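Local coordinates for protein cellulase IBT99 (Metagenomes, PDB 6WBT) that probably hydrolyses 6-phospho-alpha-glucosides as a family 4 glycosyl hydrolase that binds NAD and a manganese ion beside its phosphosugar site, at residues I7-G12 and P18-D23; R122-M127 and Y159-K164; D132-Y137 and Y142-Y147. One frame throughout, in Å; residues are numbered along the deposited sequence.

Contact 1. Residues I7-G12 and P18-D23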
loop_
_atom_site.group_PDB
_atom_site.type_symbol
_atom_site.label_atom_id
_atom_site.label_comp_id
_atom_site.label_asym_id
_atom_site.label_seq_id
_atom_site.Cartn_x
_atom_site.Cartn_y
_atom_site.Cartn_z
ATOM N N ILE A 7 -17.602 6.253 -38.434
ATOM C CA ILE A 7 -17.208 5.008 -37.785
ATOM C C ILE A 7 -16.189 4.301 -38.667
ATOM O O ILE A 7 -16.416 4.121 -39.871
ATOM C CB ILE A 7 -18.426 4.107 -37.520
ATOM C CG1 ILE A 7 -19.576 4.923 -36.925
ATOM C CG2 ILE A 7 -18.049 2.967 -36.588
ATOM C CD1 ILE A 7 -19.257 5.554 -35.587
ATOM N N VAL A 8 -15.068 3.900 -38.073
ATOM C CA VAL A 8 -13.984 3.237 -38.785
ATOM C C VAL A 8 -13.752 1.875 -38.150
ATOM O O VAL A 8 -13.615 1.770 -36.925
ATOM C CB VAL A 8 -12.692 4.074 -38.765
ATOM C CG1 VAL A 8 -11.587 3.366 -39.533
ATOM C CG2 VAL A 8 -12.948 5.457 -39.339
ATOM N N ILE A 9 -13.708 0.837 -38.979
ATOM C CA ILE A 9 -13.427 -0.522 -38.532
ATOM C C ILE A 9 -11.983 -0.822 -38.912
ATOM O O ILE A 9 -11.686 -1.169 -40.060
ATOM C CB ILE A 9 -14.400 -1.534 -39.141
ATOM C CG1 ILE A 9 -15.835 -1.207 -38.729
ATOM C CG2 ILE A 9 -14.033 -2.948 -38.713
ATOM C CD1 ILE A 9 -16.857 -2.197 -39.237
ATOM N N CYS A 10 -11.076 -0.680 -37.950
ATOM C CA CYS A 10 -9.659 -0.965 -38.169
ATOM C C CYS A 10 -9.482 -2.472 -38.300
ATOM O O CYS A 10 -9.503 -3.203 -37.307
ATOM C CB CYS A 10 -8.818 -0.404 -37.029
ATOM S SG CYS A 10 -7.036 -0.614 -37.247
ATOM N N GLY A 11 -9.304 -2.940 -39.531
ATOM C CA GLY A 11 -9.229 -4.363 -39.794
ATOM C C GLY A 11 -10.472 -4.866 -40.496
ATOM O O GLY A 11 -11.081 -5.854 -40.072
ATOM N N GLY A 12 -10.859 -4.186 -41.577
ATOM C CA GLY A 12 -12.069 -4.538 -42.298
ATOM C C GLY A 12 -12.029 -5.898 -42.960
ATOM O O GLY A 12 -13.083 -6.429 -43.326
ATOM N N PRO A 18 -18.372 -8.552 -41.256
ATOM C CA PRO A 18 -19.796 -8.556 -41.636
ATOM C C PRO A 18 -20.735 -8.714 -40.455
ATOM O O PRO A 18 -21.901 -8.312 -40.553
ATOM C CB PRO A 18 -19.905 -9.750 -42.595
ATOM C CG PRO A 18 -18.521 -9.980 -43.081
ATOM C CD PRO A 18 -17.637 -9.640 -41.926
ATOM N N GLY A 19 -20.266 -9.279 -39.343
ATOM C CA GLY A 19 -21.137 -9.447 -38.191
ATOM C C GLY A 19 -21.385 -8.144 -37.454
ATOM O O GLY A 19 -22.532 -7.784 -37.176
ATOM N N ILE A 20 -20.312 -7.415 -37.134
ATOM C CA ILE A 20 -20.463 -6.184 -36.370
ATOM C C ILE A 20 -21.032 -5.054 -37.218
ATOM O O ILE A 20 -21.604 -4.106 -36.670
ATOM C CB ILE A 20 -19.126 -5.752 -35.739
ATOM C CG1 ILE A 20 -18.206 -5.130 -36.791
ATOM C CG2 ILE A 20 -18.448 -6.937 -35.065
ATOM C CD1 ILE A 20 -17.088 -4.301 -36.206
ATOM N N VAL A 21 -20.885 -5.121 -38.544
ATOM C CA VAL A 21 -21.517 -4.127 -39.407
ATOM C C VAL A 21 -23.032 -4.230 -39.303
ATOM O O VAL A 21 -23.734 -3.218 -39.180
ATOM C CB VAL A 21 -21.036 -4.288 -40.861
ATOM C CG1 VAL A 21 -21.947 -3.527 -41.811
ATOM C CG2 VAL A 21 -19.606 -3.800 -41.004
ATOM N N LYS A 22 -23.559 -5.456 -39.336
ATOM C CA LYS A 22 -24.998 -5.647 -39.188
ATOM C C LYS A 22 -25.457 -5.294 -37.779
ATOM O O LYS A 22 -26.530 -4.707 -37.599
ATOM C CB LYS A 22 -25.368 -7.088 -39.537
ATOM C CG LYS A 22 -26.852 -7.322 -39.781
ATOM C CD LYS A 22 -27.564 -7.816 -38.532
ATOM C CE LYS A 22 -29.039 -8.066 -38.806
ATOM N NZ LYS A 22 -29.761 -8.527 -37.588
ATOM N N ASP A 23 -24.657 -5.641 -36.768
ATOM C CA ASP A 23 -25.001 -5.277 -35.398
ATOM C C ASP A 23 -24.928 -3.771 -35.182
ATOM O O ASP A 23 -25.627 -3.236 -34.314
ATOM C CB ASP A 23 -24.085 -6.006 -34.416
ATOM C CG ASP A 23 -24.420 -7.480 -34.294
ATOM O OD1 ASP A 23 -25.589 -7.802 -33.991
ATOM O OD2 ASP A 23 -23.521 -8.318 -34.512
#
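No ring or planar group takes part where Ile9 meets Ile20 and Val21: methyl groups and aliphatic branches supply all the side-chain touches. Ile9 CD1 does most of the work, lying 3.6 Å from Val21 CG2 and 3.7 Å from Ile20 CD1. The two isoleucines reach toward each other tip to tip, whereas Val21 lies across Ile9 at about a right angle. In Ile20, CG1 sits between the backbone N and the carbonyl carbon (chi1 76°), and the nearly extended second torsion (162°) carries CD1 away from the helix to the strand. Strand 5-10 and helix 17-25 open a beta-alpha-beta unit that strand 33-39 completes, as in Rossmann-type dinucleotide-binding domains. The glycine-rich turn between them begins at Gly11, whose backbone angles would press a beta carbon against the carbonyl O of Cys10; Cys10 and Gly11 both touch the NAD. With Ile9 CA 8.9 Å from Val21 CA, the helix lies on the sheet at ordinary packing distance and the side chains fill the space between. Met83 of strand 81-84 touches both Ile9 and Ile20, while Val21 also meets Leu36 of strand 33-39 and Val53 of helix 43-60.

Contact 2. Residues R122-M127 and Y159-K164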
loop_
_atom_site.group_PDB
_atom_site.type_symbol
_atom_site.label_atom_id
_atom_site.label_comp_id
_atom_site.label_asym_id
_atom_site.label_seq_id
_atom_site.Cartn_x
_atom_site.Cartn_y
_atom_site.Cartn_z
ATOM N N ARG A 122 3.438 -9.286 -31.273
ATOM C CA ARG A 122 3.149 -8.842 -32.631
ATOM C C ARG A 122 2.169 -7.679 -32.657
ATOM O O ARG A 122 2.162 -6.909 -33.623
ATOM C CB ARG A 122 2.590 -9.992 -33.469
ATOM C CG ARG A 122 3.607 -11.044 -33.877
ATOM C CD ARG A 122 3.062 -11.899 -35.014
ATOM N NE ARG A 122 1.831 -12.589 -34.643
ATOM C CZ ARG A 122 1.787 -13.822 -34.148
ATOM N NH1 ARG A 122 2.909 -14.504 -33.964
ATOM N NH2 ARG A 122 0.622 -14.373 -33.838
ATOM N N THR A 123 1.351 -7.529 -31.616
ATOM C CA THR A 123 0.260 -6.566 -31.610
ATOM C C THR A 123 0.580 -5.290 -30.840
ATOM O O THR A 123 -0.141 -4.299 -30.996
ATOM C CB THR A 123 -1.004 -7.212 -31.018
ATOM O OG1 THR A 123 -1.081 -8.580 -31.435
ATOM C CG2 THR A 123 -2.262 -6.486 -31.486
ATOM N N ILE A 124 1.644 -5.281 -30.032
ATOM C CA ILE A 124 1.916 -4.138 -29.157
ATOM C C ILE A 124 2.126 -2.869 -29.976
ATOM O O ILE A 124 1.354 -1.909 -29.876
ATOM C CB ILE A 124 3.124 -4.428 -28.249
ATOM C CG1 ILE A 124 2.787 -5.535 -27.248
ATOM C CG2 ILE A 124 3.562 -3.166 -27.520
ATOM C CD1 ILE A 124 3.916 -5.872 -26.300
ATOM N N TYR A 125 3.172 -2.847 -30.798
ATOM C CA TYR A 125 3.522 -1.639 -31.540
ATOM C C TYR A 125 2.525 -1.306 -32.650
ATOM O O TYR A 125 2.232 -0.121 -32.856
ATOM C CB TYR A 125 4.939 -1.755 -32.109
ATOM C CG TYR A 125 6.014 -1.515 -31.074
ATOM C CD1 TYR A 125 6.168 -0.266 -30.485
ATOM C CD2 TYR A 125 6.874 -2.532 -30.684
ATOM C CE1 TYR A 125 7.144 -0.037 -29.537
ATOM C CE2 TYR A 125 7.857 -2.313 -29.735
ATOM C CZ TYR A 125 7.987 -1.063 -29.165
ATOM O OH TYR A 125 8.963 -0.838 -28.222
ATOM N N PRO A 126 1.994 -2.281 -33.399
ATOM C CA PRO A 126 0.915 -1.941 -34.344
ATOM C C PRO A 126 -0.293 -1.301 -33.684
ATOM O O PRO A 126 -0.947 -0.452 -34.303
ATOM C CB PRO A 126 0.568 -3.295 -34.975
ATOM C CG PRO A 126 1.842 -4.039 -34.936
ATOM C CD PRO A 126 2.489 -3.652 -33.633
HETATM N N MSE A 127 -0.612 -1.677 -32.449
HETATM C CA MSE A 127 -1.698 -1.038 -31.713
HETATM C C MSE A 127 -1.320 0.385 -31.319
HETATM O O MSE A 127 -2.155 1.288 -31.347
HETATM C CB MSE A 127 -2.067 -1.847 -30.470
HETATM C CG MSE A 127 -3.092 -2.940 -30.719
HETATM SE SE MSE A 127 -4.795 -2.216 -31.334
HETATM C CE MSE A 127 -5.106 -0.929 -29.900
ATOM N N TYR A 159 -1.436 1.125 -22.200
ATOM C CA TYR A 159 -1.583 2.015 -21.051
ATOM C C TYR A 159 -0.238 2.537 -20.568
ATOM O O TYR A 159 -0.154 3.667 -20.076
ATOM C CB TYR A 159 -2.308 1.302 -19.910
ATOM C CG TYR A 159 -2.302 2.089 -18.618
ATOM C CD1 TYR A 159 -2.920 3.331 -18.538
ATOM C CD2 TYR A 159 -1.677 1.594 -17.480
ATOM C CE1 TYR A 159 -2.915 4.057 -17.364
ATOM C CE2 TYR A 159 -1.670 2.313 -16.299
ATOM C CZ TYR A 159 -2.291 3.544 -16.247
ATOM O OH TYR A 159 -2.288 4.267 -15.075
ATOM N N LYS A 160 0.820 1.734 -20.693
ATOM C CA LYS A 160 2.148 2.188 -20.297
ATOM C C LYS A 160 2.747 3.145 -21.318
ATOM O O LYS A 160 3.398 4.127 -20.942
ATOM C CB LYS A 160 3.080 0.994 -20.089
ATOM C CG LYS A 160 4.471 1.385 -19.619
ATOM C CD LYS A 160 5.191 0.212 -18.972
ATOM C CE LYS A 160 6.524 0.651 -18.383
ATOM N NZ LYS A 160 7.185 -0.417 -17.582
ATOM N N LEU A 161 2.554 2.876 -22.610
ATOM C CA LEU A 161 3.185 3.716 -23.622
ATOM C C LEU A 161 2.344 4.953 -23.918
ATOM O O LEU A 161 2.871 6.068 -23.996
ATOM C CB LEU A 161 3.437 2.901 -24.891
ATOM C CG LEU A 161 4.532 1.837 -24.795
ATOM C CD1 LEU A 161 4.545 0.966 -26.037
ATOM C CD2 LEU A 161 5.897 2.481 -24.579
ATOM N N ARG A 162 1.030 4.774 -24.068
ATOM C CA ARG A 162 0.092 5.850 -24.380
ATOM C C ARG A 162 -0.958 5.894 -23.275
ATOM O O ARG A 162 -2.089 5.420 -23.460
ATOM C CB ARG A 162 -0.553 5.645 -25.750
ATOM C CG ARG A 162 0.126 6.398 -26.886
ATOM C CD ARG A 162 1.555 5.934 -27.108
ATOM N NE ARG A 162 2.146 6.547 -28.293
ATOM C CZ ARG A 162 3.418 6.406 -28.649
ATOM N NH1 ARG A 162 4.236 5.675 -27.906
ATOM N NH2 ARG A 162 3.875 6.997 -29.745
ATOM N N PRO A 163 -0.618 6.451 -22.109
ATOM C CA PRO A 163 -1.591 6.476 -21.006
ATOM C C PRO A 163 -2.757 7.417 -21.253
ATOM O O PRO A 163 -3.839 7.203 -20.693
ATOM C CB PRO A 163 -0.750 6.926 -19.802
ATOM C CG PRO A 163 0.689 6.778 -20.233
ATOM C CD PRO A 163 0.681 7.012 -21.707
ATOM N N LYS A 164 -2.571 8.453 -22.068
ATOM C CA LYS A 164 -3.613 9.434 -22.339
ATOM C C LYS A 164 -4.533 9.029 -23.483
ATOM O O LYS A 164 -5.409 9.816 -23.860
ATOM C CB LYS A 164 -2.985 10.797 -22.653
ATOM C CG LYS A 164 -2.109 11.356 -21.542
ATOM C CD LYS A 164 -2.928 11.741 -20.322
ATOM C CE LYS A 164 -2.071 12.463 -19.296
ATOM N NZ LYS A 164 -1.452 13.693 -19.865
#
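Ile124 and Tyr125 meet Leu161 in a small, partly buried apolar contact between two helices of the NAD-binding domain, the middle of helix 114-136 and the C-terminal end of helix 151-161. Leu161 is the shared partner: its CD1 lies 4.5 Å from Ile124 CG2 and equally 4.5 Å from Tyr125 CE1, a loose approach that buries little surface. The leucine extends toward the other helix, with CD1 anti to CA (chi2 172°), and its terminal methyl is what reaches across. The backbones keep their distance, Tyr125 CA standing 9.6 Å from Leu161 CA. Helix 114-136 is kinked here, where the N atoms of Tyr125 and Pro126 make no bond to the preceding turn; as a proline, Pro126 has no N-H to give. The regular pattern returns at Met127, a selenomethionine, whose N donates to Thr123 O at 3.0 Å. Between the two helices the chain passes through strand 143-146, so they are consecutive helices of the Rossmann-like alternation of strands and helices. On the kinked helix, Pro126 also touches the NAD. The hydroxyl of Tyr125 is hydrogen-bonded to the carbonyl O of Ala400 in helix 380-402; Ala400 also touches Ile124, and Ile401 of the same helix packs on Leu161. Helix 151-161 ends directly after the leucine: Arg162 is the first residue to leave helical backbone angles.

Contact 3. Residues D132-Y137 and Y142-Y147. With NAD (nicotinamide-adenine-dinucleotide), chain G.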
loop_
_atom_site.group_PDB
_atom_site.type_symbol
_atom_site.label_atom_id
_atom_site.label_comp_id
_atom_site.label_asym_id
_atom_site.label_seq_id
_atom_site.Cartn_x
_atom_site.Cartn_y
_atom_site.Cartn_z
ATOM N N ASP A 132 -1.528 6.501 -32.307
ATOM C CA ASP A 132 -0.935 7.736 -32.810
ATOM C C ASP A 132 -1.649 8.241 -34.058
ATOM O O ASP A 132 -1.635 9.447 -34.331
ATOM C CB ASP A 132 0.552 7.524 -33.091
ATOM C CG ASP A 132 1.333 7.162 -31.842
ATOM O OD1 ASP A 132 1.026 7.716 -30.766
ATOM O OD2 ASP A 132 2.248 6.318 -31.934
ATOM N N TYR A 133 -2.270 7.343 -34.828
ATOM C CA TYR A 133 -3.080 7.777 -35.962
ATOM C C TYR A 133 -4.255 8.625 -35.497
ATOM O O TYR A 133 -4.543 9.682 -36.072
ATOM C CB TYR A 133 -3.579 6.563 -36.749
ATOM C CG TYR A 133 -2.562 5.965 -37.691
ATOM C CD1 TYR A 133 -1.605 6.760 -38.308
ATOM C CD2 TYR A 133 -2.562 4.605 -37.968
ATOM C CE1 TYR A 133 -0.676 6.216 -39.173
ATOM C CE2 TYR A 133 -1.636 4.051 -38.831
ATOM C CZ TYR A 133 -0.696 4.861 -39.430
ATOM O OH TYR A 133 0.229 4.313 -40.290
ATOM N N CYS A 134 -4.945 8.179 -34.445
ATOM C CA CYS A 134 -6.124 8.894 -33.975
ATOM C C CYS A 134 -5.752 10.154 -33.206
ATOM O O CYS A 134 -6.499 11.139 -33.235
ATOM C CB CYS A 134 -6.982 7.973 -33.111
ATOM S SG CYS A 134 -7.486 6.453 -33.944
ATOM N N GLU A 135 -4.612 10.146 -32.512
ATOM C CA GLU A 135 -4.142 11.363 -31.860
ATOM C C GLU A 135 -3.791 12.443 -32.874
ATOM O O GLU A 135 -3.872 13.636 -32.560
ATOM C CB GLU A 135 -2.930 11.057 -30.980
ATOM C CG GLU A 135 -3.217 10.157 -29.791
ATOM C CD GLU A 135 -4.060 10.841 -28.734
ATOM O OE1 GLU A 135 -4.963 10.184 -28.176
ATOM O OE2 GLU A 135 -3.821 12.037 -28.464
ATOM N N GLU A 136 -3.408 12.051 -34.088
ATOM C CA GLU A 136 -2.933 12.987 -35.098
ATOM C C GLU A 136 -4.003 13.355 -36.118
ATOM O O GLU A 136 -4.086 14.517 -36.529
ATOM C CB GLU A 136 -1.718 12.395 -35.822
ATOM C CG GLU A 136 -0.695 13.418 -36.301
ATOM C CD GLU A 136 0.499 12.769 -36.981
ATOM O OE1 GLU A 136 0.295 12.041 -37.975
ATOM O OE2 GLU A 136 1.639 12.977 -36.516
ATOM N N TYR A 137 -4.829 12.396 -36.525
ATOM C CA TYR A 137 -5.801 12.591 -37.595
ATOM C C TYR A 137 -7.245 12.627 -37.118
ATOM O O TYR A 137 -8.044 13.396 -37.655
ATOM C CB TYR A 137 -5.654 11.482 -38.647
ATOM C CG TYR A 137 -4.307 11.453 -39.336
ATOM C CD1 TYR A 137 -3.600 12.624 -39.575
ATOM C CD2 TYR A 137 -3.741 10.252 -39.746
ATOM C CE1 TYR A 137 -2.368 12.601 -40.205
ATOM C CE2 TYR A 137 -2.510 10.219 -40.376
ATOM C CZ TYR A 137 -1.829 11.396 -40.603
ATOM O OH TYR A 137 -0.603 11.365 -41.230
ATOM N N TYR A 142 -12.210 11.391 -30.000
ATOM C CA TYR A 142 -12.326 10.066 -30.586
ATOM C C TYR A 142 -12.387 9.000 -29.496
ATOM O O TYR A 142 -12.051 9.237 -28.333
ATOM C CB TYR A 142 -11.150 9.787 -31.525
ATOM C CG TYR A 142 -9.856 9.454 -30.813
ATOM C CD1 TYR A 142 -8.994 10.457 -30.390
ATOM C CD2 TYR A 142 -9.495 8.135 -30.567
ATOM C CE1 TYR A 142 -7.812 10.155 -29.739
ATOM C CE2 TYR A 142 -8.320 7.825 -29.914
ATOM C CZ TYR A 142 -7.481 8.837 -29.505
ATOM O OH TYR A 142 -6.308 8.525 -28.857
ATOM N N TRP A 143 -12.824 7.808 -29.889
ATOM C CA TRP A 143 -12.837 6.657 -28.999
ATOM C C TRP A 143 -12.438 5.420 -29.783
ATOM O O TRP A 143 -12.961 5.181 -30.876
ATOM C CB TRP A 143 -14.214 6.451 -28.357
ATOM C CG TRP A 143 -14.481 7.365 -27.206
ATOM C CD1 TRP A 143 -15.412 8.362 -27.151
ATOM C CD2 TRP A 143 -13.806 7.375 -25.942
ATOM N NE1 TRP A 143 -15.362 8.988 -25.929
ATOM C CE2 TRP A 143 -14.385 8.401 -25.169
ATOM C CE3 TRP A 143 -12.772 6.615 -25.389
ATOM C CZ2 TRP A 143 -13.961 8.689 -23.874
ATOM C CZ3 TRP A 143 -12.354 6.901 -24.102
ATOM C CH2 TRP A 143 -12.947 7.930 -23.358
ATOM N N ILE A 144 -11.515 4.646 -29.228
ATOM C CA ILE A 144 -11.080 3.389 -29.823
ATOM C C ILE A 144 -11.603 2.267 -28.937
ATOM O O ILE A 144 -11.004 1.945 -27.903
ATOM C CB ILE A 144 -9.556 3.314 -29.969
ATOM C CG1 ILE A 144 -9.046 4.479 -30.811
ATOM C CG2 ILE A 144 -9.159 1.983 -30.594
ATOM C CD1 ILE A 144 -7.552 4.477 -30.978
ATOM N N VAL A 145 -12.715 1.665 -29.338
ATOM C CA VAL A 145 -13.235 0.513 -28.622
ATOM C C VAL A 145 -12.477 -0.720 -29.101
ATOM O O VAL A 145 -12.884 -1.385 -30.065
ATOM C CB VAL A 145 -14.761 0.375 -28.817
ATOM C CG1 VAL A 145 -15.266 -0.863 -28.102
ATOM C CG2 VAL A 145 -15.466 1.621 -28.290
ATOM N N ASN A 146 -11.357 -1.013 -28.446
ATOM C CA ASN A 146 -10.479 -2.093 -28.871
ATOM C C ASN A 146 -10.957 -3.414 -28.286
ATOM O O ASN A 146 -11.141 -3.534 -27.071
ATOM C CB ASN A 146 -9.044 -1.798 -28.448
ATOM C CG ASN A 146 -8.099 -2.943 -28.751
ATOM O OD1 ASN A 146 -8.276 -3.674 -29.727
ATOM N ND2 ASN A 146 -7.089 -3.112 -27.907
ATOM N N TYR A 147 -11.165 -4.400 -29.153
ATOM C CA TYR A 147 -11.461 -5.757 -28.717
ATOM C C TYR A 147 -10.564 -6.762 -29.428
ATOM O O TYR A 147 -10.927 -7.934 -29.549
ATOM C CB TYR A 147 -12.938 -6.097 -28.934
ATOM C CG TYR A 147 -13.434 -5.884 -30.346
ATOM C CD1 TYR A 147 -13.898 -4.642 -30.760
ATOM C CD2 TYR A 147 -13.454 -6.929 -31.259
ATOM C CE1 TYR A 147 -14.357 -4.443 -32.047
ATOM C CE2 TYR A 147 -13.912 -6.741 -32.547
ATOM C CZ TYR A 147 -14.362 -5.497 -32.935
ATOM O OH TYR A 147 -14.817 -5.312 -34.218
HETATM P PA NAD G . -8.615 -12.270 -39.452
HETATM O O1A NAD G . -7.208 -12.758 -39.548
HETATM O O2A NAD G . -9.670 -13.024 -40.191
HETATM O O5B NAD G . -8.659 -10.724 -39.883
HETATM C C5B NAD G . -7.798 -9.768 -39.204
HETATM C C4B NAD G . -7.615 -8.553 -40.081
HETATM O O4B NAD G . -6.708 -7.617 -39.439
HETATM C C3B NAD G . -7.021 -8.810 -41.477
HETATM O O3B NAD G . -7.807 -8.149 -42.459
HETATM C C2B NAD G . -5.632 -8.168 -41.383
HETATM O O2B NAD G . -5.090 -7.781 -42.627
HETATM C C1B NAD G . -5.939 -7.008 -40.448
HETATM N N9A NAD G . -4.760 -6.390 -39.852
HETATM C C8A NAD G . -3.612 -7.027 -39.452
HETATM N N7A NAD G . -2.710 -6.216 -38.957
HETATM C C5A NAD G . -3.293 -4.960 -39.044
HETATM C C6A NAD G . -2.834 -3.679 -38.684
HETATM N N6A NAD G . -1.640 -3.446 -38.147
HETATM N N1A NAD G . -3.664 -2.633 -38.908
HETATM C C2A NAD G . -4.864 -2.875 -39.451
HETATM N N3A NAD G . -5.400 -4.033 -39.827
HETATM C C4A NAD G . -4.557 -5.053 -39.597
HETATM O O3 NAD G . -9.032 -12.193 -37.906
HETATM P PN NAD G . -10.365 -12.622 -37.122
HETATM O O1N NAD G . -11.544 -12.001 -37.794
HETATM O O2N NAD G . -10.355 -14.102 -36.925
HETATM O O5D NAD G . -10.113 -11.898 -35.715
HETATM C C5D NAD G . -9.835 -10.476 -35.728
HETATM C C4D NAD G . -9.371 -10.048 -34.358
HETATM O O4D NAD G . -10.490 -10.097 -33.444
HETATM C C3D NAD G . -8.290 -10.928 -33.715
HETATM O O3D NAD G . -7.287 -10.106 -33.133
HETATM C C2D NAD G . -9.102 -11.659 -32.640
HETATM O O2D NAD G . -8.328 -12.226 -31.595
HETATM C C1D NAD G . -10.019 -10.533 -32.180
HETATM N N1N NAD G . -11.173 -11.029 -31.379
HETATM C C2N NAD G . -11.201 -10.824 -30.026
HETATM C C3N NAD G . -12.253 -11.301 -29.260
HETATM C C7N NAD G . -12.250 -10.991 -27.784
HETATM O O7N NAD G . -12.692 -11.819 -26.993
HETATM N N7N NAD G . -11.797 -9.804 -27.405
HETATM C C4N NAD G . -13.268 -12.022 -29.880
HETATM C C5N NAD G . -13.246 -12.191 -31.248
HETATM C C6N NAD G . -12.194 -11.685 -31.979
#
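Cys134 sets its CB over one face of the Tyr142 ring in a CH-pi contact, 3.6 Å from the ring centroid and 17° off the normal. This beta carbon is displaced toward the rim, with Tyr142 CE2 nearest to it at 3.5 Å. The sulfur of Cys134 adds a longer, oblique sulfur-aromatic contact, with SG 4.8 Å from the same centroid. Tyr142 offers this face because its CG occupies the crowded position between the backbone N and the carbonyl carbon (chi1 76°), with the CA-CB bond pointing at the helix. Purely apolar contact continues past the ring, where Cys134 SG rests 3.6 Å from Ile144 CD1, so one cysteine spans two residues of the strand segment. Among polar groups, the bent side chain of Glu135 brings its carboxylate to the Tyr142 hydroxyl at the ring edge, but the two are modelled too close together, and whether and how they interact is doubtful. Farther along 142-147, the ligand interaction is clear: the nicotinamide amide N7N of the NAD donates to the Tyr147 carbonyl O at 3.0 Å, almost straight at 175°. Cofactor recognition here thus uses backbone, while the Tyr147 hydroxyl is hydrogen-bonded to Gln85. A short loop joins the end of helix 114-136 to strand 143-146, which runs between parallel strands 81-84 and 167-170. Ile82 touches both Cys134 and Ile144 on the side of helix 114-136, whereas Trp143 and Val145 pack against helix 321-334.

In the fold
Contacts 1 and 3 are buried and each joins a helix to a strand of the same sheet; contact 2 is only partly buried and joins two helices. Contacts 2 and 3 share helix 114-136, and contact 3 is nested within the chain loop that contact 2 closes. A salt bridge links these two, Arg162 NH2 lying 2.8 Å from Asp132 OD2. Contacts 1 and 3 touch where Ile20 packs on Tyr147. Contact 1 is wholly aliphatic and contact 2 is apolar with one tyrosine, whereas contact 3 adds sulfur and an aromatic face. All three reach the NAD pocket, but only contact 3 includes a hydrogen bond from the cofactor.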